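Side-chain contacts in DegT/DnrJ/EryC1/StrS aminotransferase (Brucella abortus 2308, PDB 4QGR), which probably acts as an aminotransferase that uses pyridoxal 5'-phosphate as its cofactor: residues Glu169-Ala172 / Gln173-Gly176; Leu260-Glu263 / Met264-Arg267; Glu286-Ala289 / Gly290-Ser293. One frame throughout, in Å; residues are numbered along the deposited sequence.

Contact 1: residues Glu169-Ala172 / Gln173-Gly176; sequences EDAA and QSIG. With PLP (pyridoxal-5'-phosphate), chain E.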
loop_
_atom_site.group_PDB
_atom_site.type_symbol
_atom_site.label_atom_id
_atom_site.label_comp_id
_atom_site.label_asym_id
_atom_site.label_seq_id
_atom_site.Cartn_x
_atom_site.Cartn_y
_atom_site.Cartn_z
ATOM N N GLU A 169 -6.380 -18.006 -3.675
ATOM C CA GLU A 169 -6.733 -18.404 -2.294
ATOM C C GLU A 169 -6.568 -17.168 -1.408
ATOM O O GLU A 169 -5.472 -16.649 -1.320
ATOM C CB GLU A 169 -5.808 -19.503 -1.783
ATOM C CG GLU A 169 -5.953 -19.762 -0.278
ATOM C CD GLU A 169 -5.033 -20.811 0.285
ATOM O OE1 GLU A 169 -4.057 -21.126 -0.413
ATOM O OE2 GLU A 169 -5.306 -21.327 1.427
ATOM N N ASP A 170 -7.646 -16.660 -0.811
ATOM C CA ASP A 170 -7.533 -15.581 0.176
ATOM C C ASP A 170 -7.220 -16.238 1.557
ATOM O O ASP A 170 -8.110 -16.621 2.291
ATOM C CB ASP A 170 -8.750 -14.676 0.215
ATOM C CG ASP A 170 -8.589 -13.499 1.166
ATOM O OD1 ASP A 170 -7.522 -13.442 1.858
ATOM O OD2 ASP A 170 -9.513 -12.638 1.240
ATOM N N ALA A 171 -5.933 -16.344 1.853
ATOM C CA ALA A 171 -5.395 -16.936 3.066
ATOM C C ALA A 171 -4.982 -15.816 4.060
ATOM O O ALA A 171 -4.085 -16.008 4.908
ATOM C CB ALA A 171 -4.217 -17.822 2.711
ATOM N N ALA A 172 -5.677 -14.673 4.013
ATOM C CA ALA A 172 -5.441 -13.584 4.956
ATOM C C ALA A 172 -5.457 -14.120 6.367
ATOM O O ALA A 172 -4.690 -13.645 7.219
ATOM C CB ALA A 172 -6.499 -12.503 4.820
ATOM N N GLN A 173 -6.336 -15.066 6.652
ATOM C CA GLN A 173 -6.578 -15.456 8.032
ATOM C C GLN A 173 -6.044 -16.813 8.348
ATOM O O GLN A 173 -6.289 -17.321 9.453
ATOM C CB GLN A 173 -8.084 -15.429 8.324
ATOM C CG GLN A 173 -8.680 -14.030 8.305
ATOM C CD GLN A 173 -10.191 -13.996 8.530
ATOM O OE1 GLN A 173 -10.774 -14.831 9.233
ATOM N NE2 GLN A 173 -10.824 -13.008 7.953
ATOM N N SER A 174 -5.327 -17.451 7.414
ATOM C CA SER A 174 -5.086 -18.889 7.586
ATOM C C SER A 174 -3.623 -19.332 7.520
ATOM O O SER A 174 -3.361 -20.507 7.357
ATOM C CB SER A 174 -5.863 -19.665 6.542
ATOM O OG SER A 174 -5.495 -19.260 5.248
ATOM N N ILE A 175 -2.662 -18.426 7.664
ATOM C CA ILE A 175 -1.243 -18.881 7.704
ATOM C C ILE A 175 -0.990 -19.703 8.977
ATOM O O ILE A 175 -1.276 -19.249 10.084
ATOM C CB ILE A 175 -0.246 -17.719 7.484
ATOM C CG1 ILE A 175 -0.476 -17.076 6.118
ATOM C CG2 ILE A 175 1.205 -18.213 7.608
ATOM C CD1 ILE A 175 -0.378 -18.002 4.935
ATOM N N GLY A 176 -0.513 -20.946 8.807
ATOM C CA GLY A 176 -0.417 -21.906 9.894
ATOM C C GLY A 176 -1.428 -22.988 9.790
ATOM O O GLY A 176 -1.237 -24.063 10.373
HETATM N N1 PLP E . -8.937 -10.887 3.157
HETATM C C2 PLP E . -9.433 -11.271 4.348
HETATM C C2A PLP E . -10.246 -12.535 4.499
HETATM C C3 PLP E . -9.083 -10.464 5.549
HETATM O O3 PLP E . -9.524 -10.867 6.734
HETATM C C4 PLP E . -8.332 -9.195 5.350
HETATM C C4A PLP E . -7.822 -8.276 6.391
HETATM O O4A PLP E . -7.376 -8.672 7.448
HETATM C C5 PLP E . -7.871 -8.897 3.987
HETATM C C6 PLP E . -8.208 -9.777 2.956
HETATM C C5A PLP E . -7.076 -7.642 3.699
HETATM O O4P PLP E . -5.777 -7.670 4.307
HETATM P P PLP E . -5.077 -6.307 4.795
HETATM O O1P PLP E . -3.606 -6.632 5.047
HETATM O O2P PLP E . -5.333 -5.250 3.752
HETATM O O3P PLP E . -5.817 -6.043 6.117
HETATM O O HOH W 1 -8.391 -16.159 5.105
HETATM O O HOH W 2 -2.874 -15.449 8.307
#
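Ala171 and Ser174 meet at the tight end of this turn: Ser174 N donates to Ala171 O over 3.1 Å with a nearly straight N-H...O angle of 176°, from above the carbonyl plane. The serine hydroxyl folds back against the same residue, with Ser174 OG only 3.2 Å from Ala171 CB. Its chi1 of 58° sets OG between the backbone N and the carbonyl carbon, and from there it hydrogen-bonds to Asp145. A second tight point overlaps the start of the turn, where Ala172 N donates to Asp170 OD1 at 3.1 Å, closing an Asx turn that restrains the carboxylate. Asp170 OD2 then comes within 2.7 Å of PLP N1, and also bonds to Thr95. Ala172 CB lies 3.2 Å from PLP C2, its offset from that atom running almost perpendicular to the pyridine ring. From Gln173 an extended chain leads away from the turn, so that Gln173 NE2 reaches PLP O3 at 2.8 Å; the same amide also binds Phe147 N and Tyr323. The other side is looser. Ala171 CB and Ile175 CD1 barely touch at 4.4 Å, and two waters do the bridging, one joining Asp170 O to Gln173 N and the other Ala172 O to Ile175 N. The residues here are all buried, so these waters probably belong to the interior. A type I beta turn from Ala171 to Ser174, directly after strand 166-170, thus carries the pyridine-ring side of a PLP pocket typical of the aspartate-aminotransferase-like fold.

Contact 2: residues Leu260-Glu263 / Met264-Arg267; sequences LEDE and MEAR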
loop_
_atom_site.group_PDB
_atom_site.type_symbol
_atom_site.label_atom_id
_atom_site.label_comp_id
_atom_site.label_asym_id
_atom_site.label_seq_id
_atom_site.Cartn_x
_atom_site.Cartn_y
_atom_site.Cartn_z
ATOM N N LEU A 260 5.790 -19.416 15.161
ATOM C CA LEU A 260 4.448 -19.656 14.620
ATOM C C LEU A 260 4.007 -21.113 14.795
ATOM O O LEU A 260 2.875 -21.385 15.212
ATOM C CB LEU A 260 4.392 -19.249 13.134
ATOM C CG LEU A 260 3.070 -19.453 12.404
ATOM C CD1 LEU A 260 1.968 -18.631 13.052
ATOM C CD2 LEU A 260 3.217 -19.078 10.940
ATOM N N GLU A 261 4.875 -22.062 14.495
ATOM C CA GLU A 261 4.460 -23.458 14.593
ATOM C C GLU A 261 4.069 -23.845 16.006
ATOM O O GLU A 261 3.076 -24.499 16.183
ATOM C CB GLU A 261 5.521 -24.413 14.019
ATOM C CG GLU A 261 5.101 -25.868 14.035
ATOM C CD GLU A 261 3.987 -26.245 13.073
ATOM O OE1 GLU A 261 3.557 -25.422 12.248
ATOM O OE2 GLU A 261 3.495 -27.397 13.166
ATOM N N ASP A 262 4.822 -23.400 17.021
ATOM C CA ASP A 262 4.456 -23.712 18.414
ATOM C C ASP A 262 3.117 -23.017 18.784
ATOM O O ASP A 262 2.242 -23.591 19.447
ATOM C CB ASP A 262 5.581 -23.294 19.358
ATOM C CG ASP A 262 5.332 -23.708 20.751
ATOM O OD1 ASP A 262 5.524 -24.903 21.053
ATOM O OD2 ASP A 262 4.987 -22.854 21.579
ATOM N N GLU A 263 2.967 -21.767 18.338
ATOM C CA GLU A 263 1.710 -21.051 18.506
ATOM C C GLU A 263 0.508 -21.759 17.858
ATOM O O GLU A 263 -0.597 -21.684 18.383
ATOM C CB GLU A 263 1.813 -19.652 17.912
ATOM C CG GLU A 263 2.633 -18.707 18.771
ATOM C CD GLU A 263 2.687 -17.298 18.231
ATOM O OE1 GLU A 263 2.427 -17.097 17.012
ATOM O OE2 GLU A 263 2.944 -16.357 19.016
ATOM N N MET A 264 0.721 -22.361 16.683
ATOM C CA MET A 264 -0.324 -23.199 16.035
ATOM C C MET A 264 -0.698 -24.424 16.873
ATOM O O MET A 264 -1.890 -24.770 16.997
ATOM C CB MET A 264 0.094 -23.607 14.619
ATOM C CG MET A 264 0.019 -22.427 13.664
ATOM S SD MET A 264 -1.682 -21.880 13.399
ATOM C CE MET A 264 -1.548 -20.107 13.354
ATOM N N GLU A 265 0.289 -25.037 17.518
ATOM C CA GLU A 265 -0.040 -26.126 18.444
ATOM C C GLU A 265 -0.906 -25.610 19.572
ATOM O O GLU A 265 -1.877 -26.275 19.985
ATOM C CB GLU A 265 1.238 -26.812 18.967
ATOM C CG GLU A 265 2.047 -27.435 17.835
ATOM C CD GLU A 265 3.447 -27.889 18.261
ATOM O OE1 GLU A 265 3.795 -27.769 19.458
ATOM O OE2 GLU A 265 4.202 -28.377 17.386
ATOM N N ALA A 266 -0.551 -24.441 20.101
ATOM C CA ALA A 266 -1.287 -23.845 21.189
ATOM C C ALA A 266 -2.711 -23.507 20.784
ATOM O O ALA A 266 -3.647 -23.792 21.499
ATOM C CB ALA A 266 -0.575 -22.585 21.702
ATOM N N ARG A 267 -2.863 -22.894 19.617
ATOM C CA ARG A 267 -4.195 -22.536 19.126
ATOM C C ARG A 267 -5.078 -23.793 18.992
ATOM O O ARG A 267 -6.223 -23.787 19.417
ATOM C CB ARG A 267 -4.084 -21.804 17.809
ATOM C CG ARG A 267 -3.484 -20.412 17.869
ATOM C CD ARG A 267 -3.063 -19.873 16.487
ATOM N NE ARG A 267 -2.610 -18.484 16.562
ATOM C CZ ARG A 267 -3.412 -17.407 16.622
ATOM N NH1 ARG A 267 -4.724 -17.525 16.520
ATOM N NH2 ARG A 267 -2.891 -16.196 16.756
HETATM O O HOH W 3 4.085 -29.110 15.023
HETATM O O HOH W 4 -0.001 -17.345 15.909
#
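Glu261 OE2 is gripped by two groups: a water 2.6 Å away that also donates to OE2 of Glu265, one helical turn on, and Arg292, by a salt bridge, while Tyr54 holds Glu261 OE1. The oxygens Glu261 OE2 and Glu265 OE2 stand 4.4 Å apart, and the water and arginine would be expected to ease their repulsion. Asp262 and Glu265 form a second like-charged pair, with Asp262 OD1 3.7 Å from Glu265 OE1. Here the side chains meet roughly at right angles and the carboxylate planes are turned 62° apart; Arg20 pairs with the other oxygen of Asp262. The charged ends of Glu263 and Arg267 do not meet directly; a water links Glu263 OE1, at 2.7 Å, to Arg267 NE, while Glu263 OE2 is held by Tyr361 and Gln17. The apolar part is formed by Leu260 and Met264, which run alongside each other in the same direction, Leu260 CD1 meeting Met264 CE at 3.8 Å. Set anti to the carbonyl carbon (chi1 -73°), Met264 CG passes Leu260 O; bends at chi2 and chi3 then bring CE to the leucine. The backbone is regular, Met264 N to Leu260 O and Arg267 N to Glu263 O both at 2.8 Å. These i to i+4 bonds, with side chains paired at i+3 or i+4, mark an alpha helix, here the long helix 247-278.

Contact 3: residues Glu286-Ala289 / Gly290-Ser293; sequences ELPA and GNRS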
loop_
_atom_site.group_PDB
_atom_site.type_symbol
_atom_site.label_atom_id
_atom_site.label_comp_id
_atom_site.label_asym_id
_atom_site.label_seq_id
_atom_site.Cartn_x
_atom_site.Cartn_y
_atom_site.Cartn_z
ATOM N N GLU A 286 -16.327 -27.056 14.739
ATOM C CA GLU A 286 -15.617 -28.346 14.693
ATOM C C GLU A 286 -14.477 -28.345 13.656
ATOM O O GLU A 286 -14.590 -27.724 12.605
ATOM C CB GLU A 286 -16.596 -29.488 14.395
ATOM C CG GLU A 286 -17.553 -29.763 15.529
ATOM C CD GLU A 286 -16.919 -30.617 16.605
ATOM O OE1 GLU A 286 -16.321 -31.667 16.253
ATOM O OE2 GLU A 286 -17.014 -30.251 17.800
ATOM N N LEU A 287 -13.378 -29.006 13.993
ATOM C CA LEU A 287 -12.245 -29.139 13.108
ATOM C C LEU A 287 -12.446 -30.432 12.363
ATOM O O LEU A 287 -12.426 -31.485 12.965
ATOM C CB LEU A 287 -10.947 -29.255 13.885
ATOM C CG LEU A 287 -10.100 -28.033 14.079
ATOM C CD1 LEU A 287 -8.881 -28.472 14.878
ATOM C CD2 LEU A 287 -9.707 -27.389 12.737
ATOM N N PRO A 288 -12.660 -30.356 11.054
ATOM C CA PRO A 288 -12.801 -31.620 10.324
ATOM C C PRO A 288 -11.505 -32.436 10.340
ATOM O O PRO A 288 -10.419 -31.875 10.430
ATOM C CB PRO A 288 -13.153 -31.184 8.899
ATOM C CG PRO A 288 -13.539 -29.755 8.997
ATOM C CD PRO A 288 -12.817 -29.187 10.179
ATOM N N ALA A 289 -11.641 -33.765 10.294
ATOM C CA ALA A 289 -10.484 -34.665 10.188
ATOM C C ALA A 289 -9.488 -34.129 9.159
ATOM O O ALA A 289 -9.928 -33.642 8.153
ATOM C CB ALA A 289 -10.959 -36.061 9.767
ATOM N N GLY A 290 -8.183 -34.253 9.407
ATOM C CA GLY A 290 -7.163 -33.860 8.454
ATOM C C GLY A 290 -6.872 -32.361 8.376
ATOM O O GLY A 290 -6.026 -31.941 7.581
ATOM N N ASN A 291 -7.564 -31.550 9.177
ATOM C CA ASN A 291 -7.365 -30.109 9.164
ATOM C C ASN A 291 -6.743 -29.605 10.433
ATOM O O ASN A 291 -7.025 -30.102 11.527
ATOM C CB ASN A 291 -8.692 -29.340 8.967
ATOM C CG ASN A 291 -9.187 -29.392 7.516
ATOM O OD1 ASN A 291 -9.062 -28.448 6.743
ATOM N ND2 ASN A 291 -9.723 -30.534 7.146
ATOM N N ARG A 292 -5.913 -28.594 10.267
ATOM C CA ARG A 292 -5.559 -27.663 11.334
ATOM C C ARG A 292 -5.975 -26.275 10.879
ATOM O O ARG A 292 -5.666 -25.869 9.762
ATOM C CB ARG A 292 -4.059 -27.736 11.632
ATOM C CG ARG A 292 -3.665 -26.916 12.851
ATOM C CD ARG A 292 -2.164 -27.031 13.156
ATOM N NE ARG A 292 -1.282 -26.270 12.265
ATOM C CZ ARG A 292 0.057 -26.358 12.263
ATOM N NH1 ARG A 292 0.686 -27.167 13.108
ATOM N NH2 ARG A 292 0.776 -25.618 11.421
ATOM N N SER A 293 -6.754 -25.578 11.716
ATOM C CA SER A 293 -7.101 -24.188 11.446
ATOM C C SER A 293 -6.043 -23.249 12.040
ATOM O O SER A 293 -5.418 -23.559 13.077
ATOM C CB SER A 293 -8.471 -23.857 12.084
ATOM O OG SER A 293 -8.755 -22.470 11.878
HETATM O O HOH W 5 -7.947 -32.468 12.493
#
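Asn291 turns its amide back over the bend that it closes, a type II beta turn from Pro288 to Asn291. Its backbone N donates to Pro288 O at 3.1 Å, the usual bond of such a turn, and Gly290 takes the positive phi expected at the third position. The side chain adds a second, longer bond: Asn291 ND2 donates to Ala289 O across 3.3 Å. Ala289 O sits only 10° out of the amide plane, but the bond is bent and the amide nitrogen stands 45° above the carbonyl plane, off the lone pairs. With CG beside the backbone N (chi1 -76°), the amide is brought back to the turn, where Asn291 ND2 also comes within 3.9 Å of Pro288 CB. While Asn291 bends back, the end of Leu287 turns in toward the strand, and the two approach at Leu287 CD2 and Asn291 CB, 4.4 Å apart. The leucine also packs on Asp268 and Arg272 of helix 247-278. Arg292 points away from the turn instead, and its guanidinium reaches Gly176 O. Through its backbone Arg292 pairs with Lys178 in a small three-stranded antiparallel sheet, in which 291-292 is an outer strand within this chain. At the tip of the leucine, CD2 of Leu287 lies 3.6 Å from Ser293 N and 3.8 Å from Ser293 CB.

The three contacts come in series along the chain, none nesting in or crossing another. Contact 1 closes the turn after strand 166-170, at the cofactor; contact 2 is one stretch within helix 247-278; contact 3 closes the turn leading into strand 291-292. In space they converge, their centres each about 15 Å apart. Met264 is a meeting point: its CE lies 3.4 Å from Ile175 O, its SD 3.7 Å from Gly176 CA, and its CB 3.6 Å from Arg292 CZ. Arg292 completes the triangle by joining contact 3 to contact 1. Thus the pocket loop, the long helix and the edge of the small sheet are tied together.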